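Local structure of exopolyphosphatase (Aquifex aeolicus, 1T6C) at residues 74-77 and 78-82; 100-103 and 104-108; 184-187 and 188-192; 256-259 and 260-263; 305-308 and 309-313. The protein probably hydrolyses phosphoanhydride bonds, as expected of an exopolyphosphatase/guanosine pentaphosphate phosphohydrolase of the actin-like superfamily, and binds a calcium ion. All blocks are in the same frame, centred on the assembly; numbering follows the deposited sequence.

Overall arrangement
All five contacts are local, each between neighbouring turns of one helix or its end, and they fall into two groups. Contacts 1, 2 and 5 border the five-stranded sheet that begins with strand 12-19; contact 1 lies about 18 Å from contact 5 and about 20 Å from contact 2, centre to centre. Contacts 3 and 4 belong to the part of the chain built round the six-stranded sheet, with centres about 21 Å apart. About 50 Å separates the centres of contacts 1 and 3, on opposite sides of the chain's centre. All lie away from the calcium site formed by Asp144, Gly146, Ser149 and Glu151, on helices of the two halves of the actin-like fold.

Contact 1 of 5, residues 74-77 and 78-82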
# COMPACT_ATOMS: atom_id res chain seq x y z
N LYS A 74 -9.07 6.13 -19.54
CA LYS A 74 -8.34 6.51 -20.74
C LYS A 74 -8.89 7.82 -21.35
O LYS A 74 -8.13 8.64 -21.85
CB LYS A 74 -8.40 5.36 -21.77
CG LYS A 74 -7.60 5.57 -23.06
CD LYS A 74 -6.12 5.90 -22.83
CE LYS A 74 -5.30 5.79 -24.14
NZ LYS A 74 -5.88 6.58 -25.27
N LYS A 75 -10.19 8.04 -21.26
CA LYS A 75 -10.83 9.26 -21.77
C LYS A 75 -10.31 10.48 -20.99
O LYS A 75 -10.04 11.52 -21.59
CB LYS A 75 -12.35 9.17 -21.65
CG LYS A 75 -13.00 8.37 -22.74
CD LYS A 75 -14.52 8.32 -22.53
CE LYS A 75 -15.19 7.39 -23.55
NZ LYS A 75 -16.57 6.99 -23.15
N LEU A 76 -10.16 10.32 -19.68
CA LEU A 76 -9.60 11.37 -18.83
C LEU A 76 -8.14 11.63 -19.18
O LEU A 76 -7.72 12.77 -19.31
CB LEU A 76 -9.73 11.03 -17.35
CG LEU A 76 -11.16 10.99 -16.82
CD1 LEU A 76 -11.19 10.38 -15.43
CD2 LEU A 76 -11.78 12.38 -16.81
N ILE A 77 -7.36 10.57 -19.37
CA ILE A 77 -5.95 10.72 -19.74
C ILE A 77 -5.82 11.51 -21.04
O ILE A 77 -4.99 12.39 -21.18
CB ILE A 77 -5.34 9.30 -19.84
CG1 ILE A 77 -5.11 8.76 -18.42
CG2 ILE A 77 -4.14 9.25 -20.76
CD1 ILE A 77 -4.82 7.32 -18.40
N ASP A 78 -6.69 11.20 -22.00
CA ASP A 78 -6.72 11.88 -23.30
C ASP A 78 -7.11 13.35 -23.15
O ASP A 78 -6.40 14.25 -23.65
CB ASP A 78 -7.75 11.19 -24.24
CG ASP A 78 -7.34 9.77 -24.67
OD1 ASP A 78 -6.19 9.33 -24.40
OD2 ASP A 78 -8.16 9.02 -25.29
N GLU A 79 -8.19 13.62 -22.44
CA GLU A 79 -8.70 15.00 -22.30
C GLU A 79 -7.70 15.89 -21.53
O GLU A 79 -7.52 17.08 -21.88
CB GLU A 79 -10.09 15.02 -21.64
CG GLU A 79 -10.71 16.41 -21.38
CD GLU A 79 -11.69 16.88 -22.46
OE1 GLU A 79 -12.04 16.09 -23.37
OE2 GLU A 79 -12.19 18.04 -22.35
N PHE A 80 -7.02 15.30 -20.54
CA PHE A 80 -6.07 16.01 -19.69
C PHE A 80 -4.69 16.10 -20.33
O PHE A 80 -3.77 16.67 -19.73
CB PHE A 80 -5.90 15.30 -18.34
CG PHE A 80 -6.86 15.71 -17.28
CD1 PHE A 80 -8.19 15.37 -17.34
CD2 PHE A 80 -6.39 16.41 -16.15
CE1 PHE A 80 -9.08 15.73 -16.32
CE2 PHE A 80 -7.27 16.79 -15.13
CZ PHE A 80 -8.60 16.45 -15.21
N LYS A 81 -4.53 15.53 -21.52
CA LYS A 81 -3.26 15.58 -22.24
C LYS A 81 -2.10 15.03 -21.40
O LYS A 81 -1.04 15.63 -21.28
CB LYS A 81 -2.99 17.00 -22.74
CG LYS A 81 -3.91 17.39 -23.90
CD LYS A 81 -3.33 18.57 -24.73
CE LYS A 81 -4.16 18.78 -26.01
NZ LYS A 81 -5.45 19.41 -25.66
N VAL A 82 -2.34 13.89 -20.78
CA VAL A 82 -1.31 13.23 -19.99
C VAL A 82 -0.29 12.66 -20.94
O VAL A 82 -0.64 11.94 -21.87
CB VAL A 82 -1.91 12.11 -19.12
CG1 VAL A 82 -0.80 11.33 -18.43
CG2 VAL A 82 -2.92 12.69 -18.14
O HOH W 1 -2.88 12.06 -23.43
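Ile77 and Val82 form the tight side of this helix end, with CG2 of Ile77 4.0 Å from CB of Val82 where the two branched side chains meet at a slant. The chain can turn back here because Lys81 adopts a positive phi of 55° and closes a Schellman motif. Lys81 N bonds to Asp78 O within the last turn, and Val82 N reaches Ile77 O at 3.1 Å, nearly straight at 171° and in the carbonyl plane. A water gives hydrogen bonds to both Ile77 O and Val82 O, so the carbonyl of Ile77 has two donors at the point where the helical pattern ends. Close by, CD2 of Leu76 approaches CE1 of Phe80 at 4.3 Å, a looser apolar contact one turn apart.

The outer side is held by charge instead. Lys74 has CG anti to its backbone N (chi1 -177°), and bends at chi2 and chi4 bring NZ over to Asp78. NZ donates to Asp78 OD1 (2.9 Å), which receives it on its syn lone pair, and weakly to OD2. A long lysine lying against Val110 and Leu112 suits this i to i+4 bridge to the exposed Asp78.

Beneath the helix lies the five-stranded sheet: Ile77 touches Leu26 of strand 23-32 and Ile17 of strand 12-19, Val82 rests on Ala15 and Ile28, and Leu76 and Phe80 share Leu40 of strand 35-45.

Contact 2 of 5, residues 100-103 and 104-108; sequences EEFL and ERVKR
Phe102 and Val106 leave helix 99-109 on the same side, one turn apart, an i to i+4 aromatic-aliphatic pair on the inner face of a helix in the actin-like fold. CG2 of Val106 comes 3.8 Å from CE1 of Phe102 and makes an off-centre CH-pi contact, 4.3 Å from the ring centroid and 30° from the ring normal. The ring is brought there by a chi1 of 163°, which sets its CG anti to the backbone N. A flat ring and a compact branched residue fit this buried side, where Phe102 also touches Ile63 and Thr66 of helix 60-79 while Val106 packs on Val114 of strand 114-116.

Arg105 lies along another side of the helix. Its CB and CG pass beside the backbone carbonyls of Phe102 and Glu101, and the bend at chi3 carries the guanidinium away. NH1 forms a salt bridge with Glu64 of helix 60-79 and NE one with Glu109 of its own helix, so a long, forked cation ties the two helices together.

Lys107, extended beyond CG, runs its methylenes past Leu103 O, the same carbonyl that accepts Lys107 N at 3.1 Å. Toward solvent, Arg108 turns a guanidinium edge to Glu104: NH1 lies 2.9 Å from OE2, with OE2 close to the guanidinium plane but approached 39° above the carboxylate plane.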
# COMPACT_ATOMS: atom_id res chain seq x y z
N GLU A 100 -4.20 -13.35 -18.61
CA GLU A 100 -3.54 -12.99 -19.86
C GLU A 100 -4.59 -12.55 -20.89
O GLU A 100 -4.41 -11.57 -21.57
CB GLU A 100 -2.67 -14.16 -20.35
CG GLU A 100 -1.72 -13.79 -21.47
CD GLU A 100 -0.99 -14.99 -22.08
OE1 GLU A 100 -0.49 -14.86 -23.23
OE2 GLU A 100 -0.91 -16.05 -21.41
N GLU A 101 -5.71 -13.27 -20.97
CA GLU A 101 -6.80 -12.96 -21.90
C GLU A 101 -7.51 -11.64 -21.56
O GLU A 101 -7.79 -10.84 -22.45
CB GLU A 101 -7.79 -14.13 -21.91
CG GLU A 101 -7.19 -15.40 -22.51
CD GLU A 101 -6.68 -16.42 -21.49
OE1 GLU A 101 -5.96 -16.09 -20.50
OE2 GLU A 101 -6.98 -17.61 -21.70
N PHE A 102 -7.73 -11.40 -20.27
CA PHE A 102 -8.20 -10.10 -19.77
C PHE A 102 -7.24 -8.96 -20.18
O PHE A 102 -7.69 -7.95 -20.70
CB PHE A 102 -8.35 -10.16 -18.25
CG PHE A 102 -8.42 -8.82 -17.59
CD1 PHE A 102 -9.42 -7.91 -17.92
CD2 PHE A 102 -7.50 -8.47 -16.62
CE1 PHE A 102 -9.49 -6.69 -17.30
CE2 PHE A 102 -7.55 -7.23 -16.00
CZ PHE A 102 -8.55 -6.34 -16.34
N LEU A 103 -5.94 -9.12 -19.96
CA LEU A 103 -5.00 -8.05 -20.31
C LEU A 103 -4.88 -7.78 -21.82
O LEU A 103 -4.60 -6.64 -22.25
CB LEU A 103 -3.59 -8.43 -19.84
CG LEU A 103 -3.32 -8.70 -18.36
CD1 LEU A 103 -1.93 -9.31 -18.17
CD2 LEU A 103 -3.45 -7.45 -17.57
N GLU A 104 -5.05 -8.84 -22.61
CA GLU A 104 -5.13 -8.70 -24.06
C GLU A 104 -6.36 -7.90 -24.48
O GLU A 104 -6.30 -7.07 -25.37
CB GLU A 104 -5.13 -10.08 -24.76
CG GLU A 104 -5.44 -10.03 -26.26
CD GLU A 104 -4.37 -9.36 -27.11
OE1 GLU A 104 -3.25 -9.10 -26.61
OE2 GLU A 104 -4.65 -9.13 -28.31
N ARG A 105 -7.50 -8.15 -23.85
CA ARG A 105 -8.68 -7.31 -24.14
C ARG A 105 -8.40 -5.85 -23.82
O ARG A 105 -8.84 -4.97 -24.52
CB ARG A 105 -9.90 -7.77 -23.33
CG ARG A 105 -10.52 -9.08 -23.79
CD ARG A 105 -11.88 -9.33 -23.14
NE ARG A 105 -12.85 -8.31 -23.54
CZ ARG A 105 -14.04 -8.12 -22.96
NH1 ARG A 105 -14.45 -8.90 -21.97
NH2 ARG A 105 -14.83 -7.15 -23.40
N VAL A 106 -7.66 -5.59 -22.74
CA VAL A 106 -7.38 -4.21 -22.39
C VAL A 106 -6.51 -3.53 -23.46
O VAL A 106 -6.74 -2.39 -23.82
CB VAL A 106 -6.75 -4.09 -20.98
CG1 VAL A 106 -6.37 -2.66 -20.67
CG2 VAL A 106 -7.73 -4.60 -19.93
N LYS A 107 -5.57 -4.26 -24.03
CA LYS A 107 -4.74 -3.71 -25.09
C LYS A 107 -5.60 -3.34 -26.28
O LYS A 107 -5.47 -2.28 -26.86
CB LYS A 107 -3.69 -4.74 -25.54
CG LYS A 107 -2.66 -5.03 -24.46
CD LYS A 107 -1.74 -6.19 -24.77
CE LYS A 107 -0.92 -6.54 -23.52
NZ LYS A 107 -0.04 -7.72 -23.68
N ARG A 108 -6.48 -4.27 -26.65
CA ARG A 108 -7.22 -4.13 -27.89
C ARG A 108 -8.36 -3.13 -27.76
O ARG A 108 -8.62 -2.36 -28.68
CB ARG A 108 -7.79 -5.49 -28.34
CG ARG A 108 -6.78 -6.60 -28.56
CD ARG A 108 -6.04 -6.56 -29.87
NE ARG A 108 -5.05 -5.49 -29.98
CZ ARG A 108 -3.82 -5.55 -29.47
NH1 ARG A 108 -3.40 -6.60 -28.79
NH2 ARG A 108 -3.00 -4.54 -29.65

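Contact 3 of 5, residues 184-187 and 188-192; sequences TEEE and VKRFF
Glu186 OE1 is gripped by two donors: Lys189 NZ at 2.8 Å in a salt bridge, and a water at 2.7 Å that also accepts from Arg190 NH2. Lys189 runs alongside Glu186, its bend at chi3 (74°) bringing the ammonium back over the carboxylate, so that NZ meets OE1 from 39° above the carboxylate plane. Long flexible chains suit this i to i+3 pair at the surface.

Arg190 lies across the start of the helix. The bend at chi3 folds its guanidinium over the backbone, with Glu186 O 3.6 Å from the plane, over its centre, and Glu187 N under the same face. NH1 lies 3.6 Å from Glu187 CG and shares a second water with Glu187 OE2; the carboxylate and guanidinium planes are almost perpendicular, and the two charged groups are bridged by that water rather than in direct contact.

Glu187 is buried and caps the helix. Its OE1 accepts from Thr184 N at 3.0 Å and from Gln180 N, while Glu187 N gives its hydrogen to Thr184 OG1 at 3.2 Å. Val188 and Phe191 face inward, both touching Phe248 of helix 241-251. Threonine at the N-cap, whose hydroxyl accepts a first-turn N-H, and glutamate three residues on, whose carboxylate accepts from the threonine N-H, make the reciprocal pair of a capping box at the start of helix 185-199.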
# COMPACT_ATOMS: atom_id res chain seq x y z
N THR A 184 -7.53 -13.13 22.60
CA THR A 184 -7.06 -13.34 23.95
C THR A 184 -5.59 -12.98 24.02
O THR A 184 -4.92 -12.88 23.00
CB THR A 184 -7.24 -14.81 24.39
OG1 THR A 184 -6.39 -15.66 23.62
CG2 THR A 184 -8.63 -15.32 24.15
N GLU A 185 -5.07 -12.82 25.23
CA GLU A 185 -3.67 -12.53 25.40
C GLU A 185 -2.81 -13.62 24.84
O GLU A 185 -1.76 -13.35 24.26
CB GLU A 185 -3.29 -12.28 26.87
CG GLU A 185 -3.48 -10.84 27.29
CD GLU A 185 -2.45 -9.89 26.64
OE1 GLU A 185 -2.82 -9.09 25.76
OE2 GLU A 185 -1.24 -9.96 26.99
N GLU A 186 -3.24 -14.87 24.95
CA GLU A 186 -2.45 -15.96 24.36
C GLU A 186 -2.38 -15.94 22.85
O GLU A 186 -1.38 -16.34 22.24
CB GLU A 186 -2.96 -17.32 24.81
CG GLU A 186 -2.60 -17.63 26.26
CD GLU A 186 -1.10 -17.85 26.43
OE1 GLU A 186 -0.64 -18.99 26.11
OE2 GLU A 186 -0.37 -16.90 26.83
N GLU A 187 -3.50 -15.59 22.23
CA GLU A 187 -3.56 -15.41 20.79
C GLU A 187 -2.67 -14.29 20.31
O GLU A 187 -1.94 -14.43 19.32
CB GLU A 187 -4.99 -15.16 20.35
CG GLU A 187 -5.83 -16.41 20.48
CD GLU A 187 -7.30 -16.21 20.20
OE1 GLU A 187 -7.80 -15.07 20.27
OE2 GLU A 187 -7.97 -17.24 19.89
N VAL A 188 -2.65 -13.20 21.05
CA VAL A 188 -1.72 -12.11 20.76
C VAL A 188 -0.26 -12.59 20.87
O VAL A 188 0.60 -12.28 20.05
CB VAL A 188 -1.99 -10.90 21.70
CG1 VAL A 188 -0.89 -9.91 21.63
CG2 VAL A 188 -3.30 -10.23 21.33
N LYS A 189 0.02 -13.40 21.88
CA LYS A 189 1.37 -13.93 22.09
C LYS A 189 1.79 -14.78 20.91
O LYS A 189 2.90 -14.66 20.42
CB LYS A 189 1.39 -14.74 23.38
CG LYS A 189 2.66 -15.46 23.69
CD LYS A 189 2.36 -16.76 24.53
CE LYS A 189 1.77 -17.84 23.69
NZ LYS A 189 1.61 -19.12 24.47
N ARG A 190 0.91 -15.68 20.47
CA ARG A 190 1.25 -16.52 19.34
C ARG A 190 1.52 -15.71 18.05
O ARG A 190 2.40 -16.04 17.25
CB ARG A 190 0.16 -17.51 19.07
CG ARG A 190 0.10 -18.63 20.08
CD ARG A 190 -0.91 -19.70 19.70
NE ARG A 190 -2.30 -19.42 20.06
CZ ARG A 190 -2.81 -19.60 21.27
NH1 ARG A 190 -4.09 -19.34 21.52
NH2 ARG A 190 -2.05 -20.02 22.25
N PHE A 191 0.66 -14.71 17.83
CA PHE A 191 0.80 -13.78 16.71
C PHE A 191 2.19 -13.13 16.76
O PHE A 191 2.91 -13.12 15.75
CB PHE A 191 -0.33 -12.76 16.81
CG PHE A 191 -0.13 -11.48 16.07
CD1 PHE A 191 -0.39 -11.40 14.71
CD2 PHE A 191 0.22 -10.32 16.75
CE1 PHE A 191 -0.24 -10.20 14.06
CE2 PHE A 191 0.34 -9.12 16.09
CZ PHE A 191 0.12 -9.07 14.75
N PHE A 192 2.60 -12.63 17.92
CA PHE A 192 3.93 -12.03 18.00
C PHE A 192 5.09 -13.04 17.88
O PHE A 192 6.14 -12.70 17.33
CB PHE A 192 4.07 -11.18 19.28
CG PHE A 192 3.40 -9.82 19.19
CD1 PHE A 192 3.74 -8.94 18.17
CD2 PHE A 192 2.45 -9.40 20.10
CE1 PHE A 192 3.14 -7.66 18.07
CE2 PHE A 192 1.84 -8.14 20.00
CZ PHE A 192 2.19 -7.29 18.98
O HOH W 2 -2.20 -20.96 25.03
O HOH W 3 -6.39 -19.57 19.75

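Contact 4 of 5, residues 256-259 and 260-263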
# COMPACT_ATOMS: atom_id res chain seq x y z
N SER A 256 -14.08 -5.61 17.52
CA SER A 256 -13.93 -5.00 16.21
C SER A 256 -15.08 -4.07 15.84
O SER A 256 -14.85 -3.00 15.28
CB SER A 256 -13.73 -6.04 15.10
OG SER A 256 -14.86 -6.89 14.95
N GLU A 257 -16.31 -4.47 16.15
CA GLU A 257 -17.49 -3.69 15.80
C GLU A 257 -17.57 -2.35 16.52
O GLU A 257 -18.26 -1.44 16.04
CB GLU A 257 -18.78 -4.48 16.06
CG GLU A 257 -18.79 -5.90 15.53
CD GLU A 257 -18.49 -6.95 16.59
OE1 GLU A 257 -17.60 -6.71 17.44
OE2 GLU A 257 -19.14 -8.02 16.56
N GLU A 258 -16.83 -2.19 17.61
CA GLU A 258 -16.79 -0.96 18.39
C GLU A 258 -15.66 -0.04 17.97
O GLU A 258 -15.67 1.13 18.28
CB GLU A 258 -16.65 -1.36 19.87
CG GLU A 258 -16.50 -0.25 20.87
CD GLU A 258 -17.71 0.65 21.02
OE1 GLU A 258 -18.83 0.29 20.54
OE2 GLU A 258 -17.52 1.74 21.63
N ARG A 259 -14.67 -0.56 17.24
CA ARG A 259 -13.47 0.20 16.97
C ARG A 259 -13.75 1.48 16.18
O ARG A 259 -13.21 2.52 16.52
CB ARG A 259 -12.41 -0.66 16.28
CG ARG A 259 -11.84 -1.70 17.19
CD ARG A 259 -10.85 -2.62 16.50
NE ARG A 259 -10.38 -3.64 17.43
CZ ARG A 259 -9.77 -4.75 17.08
NH1 ARG A 259 -9.49 -4.98 15.80
NH2 ARG A 259 -9.37 -5.63 18.01
N SER A 260 -14.55 1.39 15.11
CA SER A 260 -14.81 2.58 14.28
C SER A 260 -15.78 3.52 14.97
O SER A 260 -15.89 4.69 14.61
CB SER A 260 -15.40 2.20 12.92
OG SER A 260 -14.57 1.31 12.20
N LYS A 261 -16.54 3.00 15.93
CA LYS A 261 -17.41 3.85 16.72
C LYS A 261 -16.60 4.70 17.69
O LYS A 261 -16.87 5.88 17.86
CB LYS A 261 -18.41 3.01 17.50
CG LYS A 261 -19.33 2.19 16.61
CD LYS A 261 -20.25 1.36 17.47
CE LYS A 261 -21.36 0.68 16.70
NZ LYS A 261 -21.98 -0.37 17.58
N ARG A 262 -15.63 4.08 18.34
CA ARG A 262 -14.78 4.77 19.33
C ARG A 262 -13.76 5.69 18.69
O ARG A 262 -13.48 6.76 19.21
CB ARG A 262 -14.08 3.74 20.22
CG ARG A 262 -13.15 4.28 21.27
CD ARG A 262 -13.78 5.22 22.33
NE ARG A 262 -12.75 5.79 23.19
CZ ARG A 262 -11.99 6.82 22.88
NH1 ARG A 262 -12.11 7.42 21.70
NH2 ARG A 262 -11.06 7.25 23.73
N PHE A 263 -13.22 5.26 17.55
CA PHE A 263 -12.15 5.99 16.85
C PHE A 263 -12.60 6.18 15.40
O PHE A 263 -12.40 5.31 14.55
CB PHE A 263 -10.84 5.21 16.93
CG PHE A 263 -10.30 5.10 18.33
CD1 PHE A 263 -10.33 3.88 19.02
CD2 PHE A 263 -9.80 6.20 18.97
CE1 PHE A 263 -9.84 3.80 20.32
CE2 PHE A 263 -9.27 6.12 20.26
CZ PHE A 263 -9.32 4.92 20.95
O HOH W 4 -15.88 -0.91 13.88
O HOH W 5 -19.92 -2.29 19.32
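Glu258 O accepts two backbone bonds: a sound one from Arg262 N at 3.0 Å and a weak one from Lys261 N at 3.1 Å, whose N-H...O angle is only 121°. Phe263 N bonds to Arg259 O at 2.9 Å, although Phe263 itself has already left helical geometry. Nearer the start of the helix, the expected link from Ser256 O to Ser260 N is opened to 4.4 Å, and a water takes its place, giving a hydrogen to Ser256 O and accepting from Ser260 N.

Charged contacts are loose. The Glu258 carboxylate comes up against the Lys261 chain from the side, so that OE1 touches the lysine methylenes, 3.5 Å from CD, while NZ stays 4.4 Å from OE1. A second water donates to OE1 and accepts weakly from NZ, bridging the two charges. An extended lysine fits the exposed position of Lys261, where water can meet its tip.

Among flat groups, Arg262 and Phe263 are neighbours in sequence that pack together. Arg262 CG lies 3.4 Å above one face of the Phe263 ring, and chi2 of 60° turns the guanidinium back so that Phe263 CZ sits under its centre.

Arg259, extended from CG to NE, drives its guanidinium inward: NH1 bonds to Ala271 O and NE to Ile254 O, so an arginine here binds carbonyls of the surrounding loops. Ser256 OG hydrogen-bonds to Asp181 OD2. The Phe263 ring reaches helix 241-251, edge-to-face with Trp247 and also against Phe251, thereby joining helix 256-262 to it.

Contact 5 of 5, residues 305-308 and 309-313; sequences LVSE and VLKEN
Lys311 crosses Glu308 at a slant, and both owe the meeting to their torsions. The lysine sets CG anti to its carbonyl carbon (chi1 -81°) and then stays extended, so its methylenes run back along the helix past Ser307 O. Glu308, by contrast, folds at chi2 (-51°), which swings OE2 to 3.4 Å from Lys311 NZ in a weak hydrogen bond within a salt bridge. Its other oxygen, OE1, binds Arg84, which also pairs with Glu312, so one arginine is shared by acids a turn apart. The added positive charge would be expected to favour the ionised form of the buried Glu308.

CE of Lys311 comes 3.7 Å from Ser307 OG. A water lies 2.8 Å from Ser307 OG and accepts from Lys311 NZ at 3.1 Å. A small hydroxyl suits this spot beside helix 119-133, where it touches Tyr125 and Leu128 and hydrogen-bonds to a 2-methyl-2,4-pentanediol molecule, probably from the crystallisation liquor.

Val306 and Leu310 project together from one flank, CG1 of the valine 4.1 Å from CD1 of the leucine. On the apolar side, Leu305 meets strands 12-19, 23-32 and 35-45, Val306 and Val309 share Leu36, and Val306 also packs on Leu128 and Tyr132. Helix 300-313 is thus amphipathic and packed between a mixed sheet and helix 119-133, as helices flank the sheets in the actin-like fold.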
# COMPACT_ATOMS: atom_id res chain seq x y z
N LEU A 305 4.34 7.40 -10.52
CA LEU A 305 4.44 8.75 -11.07
C LEU A 305 5.88 9.22 -10.98
O LEU A 305 6.42 9.81 -11.93
CB LEU A 305 3.54 9.72 -10.33
CG LEU A 305 2.08 9.35 -10.16
CD1 LEU A 305 1.44 10.29 -9.17
CD2 LEU A 305 1.35 9.37 -11.49
N VAL A 306 6.52 8.97 -9.84
CA VAL A 306 7.90 9.36 -9.67
C VAL A 306 8.78 8.66 -10.71
O VAL A 306 9.66 9.27 -11.32
CB VAL A 306 8.41 9.06 -8.23
CG1 VAL A 306 9.91 9.32 -8.15
CG2 VAL A 306 7.67 9.93 -7.21
N SER A 307 8.53 7.38 -10.93
CA SER A 307 9.29 6.60 -11.90
C SER A 307 9.18 7.21 -13.29
O SER A 307 10.18 7.29 -14.01
CB SER A 307 8.81 5.16 -11.89
OG SER A 307 9.46 4.40 -12.89
N GLU A 308 7.99 7.68 -13.65
CA GLU A 308 7.78 8.25 -14.97
C GLU A 308 8.56 9.54 -15.11
O GLU A 308 9.12 9.79 -16.18
CB GLU A 308 6.29 8.46 -15.28
CG GLU A 308 5.55 7.17 -15.64
CD GLU A 308 6.21 6.32 -16.74
OE1 GLU A 308 6.55 6.85 -17.82
OE2 GLU A 308 6.39 5.09 -16.53
N VAL A 309 8.65 10.32 -14.05
CA VAL A 309 9.43 11.56 -14.05
C VAL A 309 10.92 11.27 -14.18
O VAL A 309 11.62 11.91 -14.98
CB VAL A 309 9.18 12.39 -12.79
CG1 VAL A 309 10.13 13.61 -12.73
CG2 VAL A 309 7.70 12.82 -12.72
N LEU A 310 11.42 10.31 -13.41
CA LEU A 310 12.82 9.89 -13.56
C LEU A 310 13.12 9.41 -14.98
O LEU A 310 14.18 9.71 -15.51
CB LEU A 310 13.22 8.82 -12.53
CG LEU A 310 13.13 9.22 -11.05
CD1 LEU A 310 13.27 8.00 -10.15
CD2 LEU A 310 14.15 10.29 -10.66
N LYS A 311 12.20 8.68 -15.61
CA LYS A 311 12.42 8.16 -16.97
C LYS A 311 12.52 9.31 -17.98
O LYS A 311 13.30 9.24 -18.94
CB LYS A 311 11.28 7.24 -17.40
CG LYS A 311 11.40 5.86 -16.88
CD LYS A 311 10.21 5.04 -17.31
CE LYS A 311 10.10 3.76 -16.50
NZ LYS A 311 8.97 2.93 -17.05
N GLU A 312 11.71 10.33 -17.76
CA GLU A 312 11.63 11.49 -18.63
C GLU A 312 12.96 12.23 -18.56
O GLU A 312 13.47 12.67 -19.59
CB GLU A 312 10.45 12.38 -18.21
CG GLU A 312 10.25 13.65 -19.03
CD GLU A 312 9.89 13.38 -20.47
OE1 GLU A 312 9.50 12.27 -20.84
OE2 GLU A 312 10.00 14.32 -21.28
N ASN A 313 13.53 12.31 -17.36
CA ASN A 313 14.77 13.07 -17.12
C ASN A 313 16.06 12.32 -17.43
O ASN A 313 17.12 12.95 -17.48
CB ASN A 313 14.83 13.53 -15.67
CG ASN A 313 13.69 14.46 -15.30
OD1 ASN A 313 13.39 14.67 -14.12
ND2 ASN A 313 13.03 15.01 -16.32
O HOH W 6 7.47 3.03 -14.30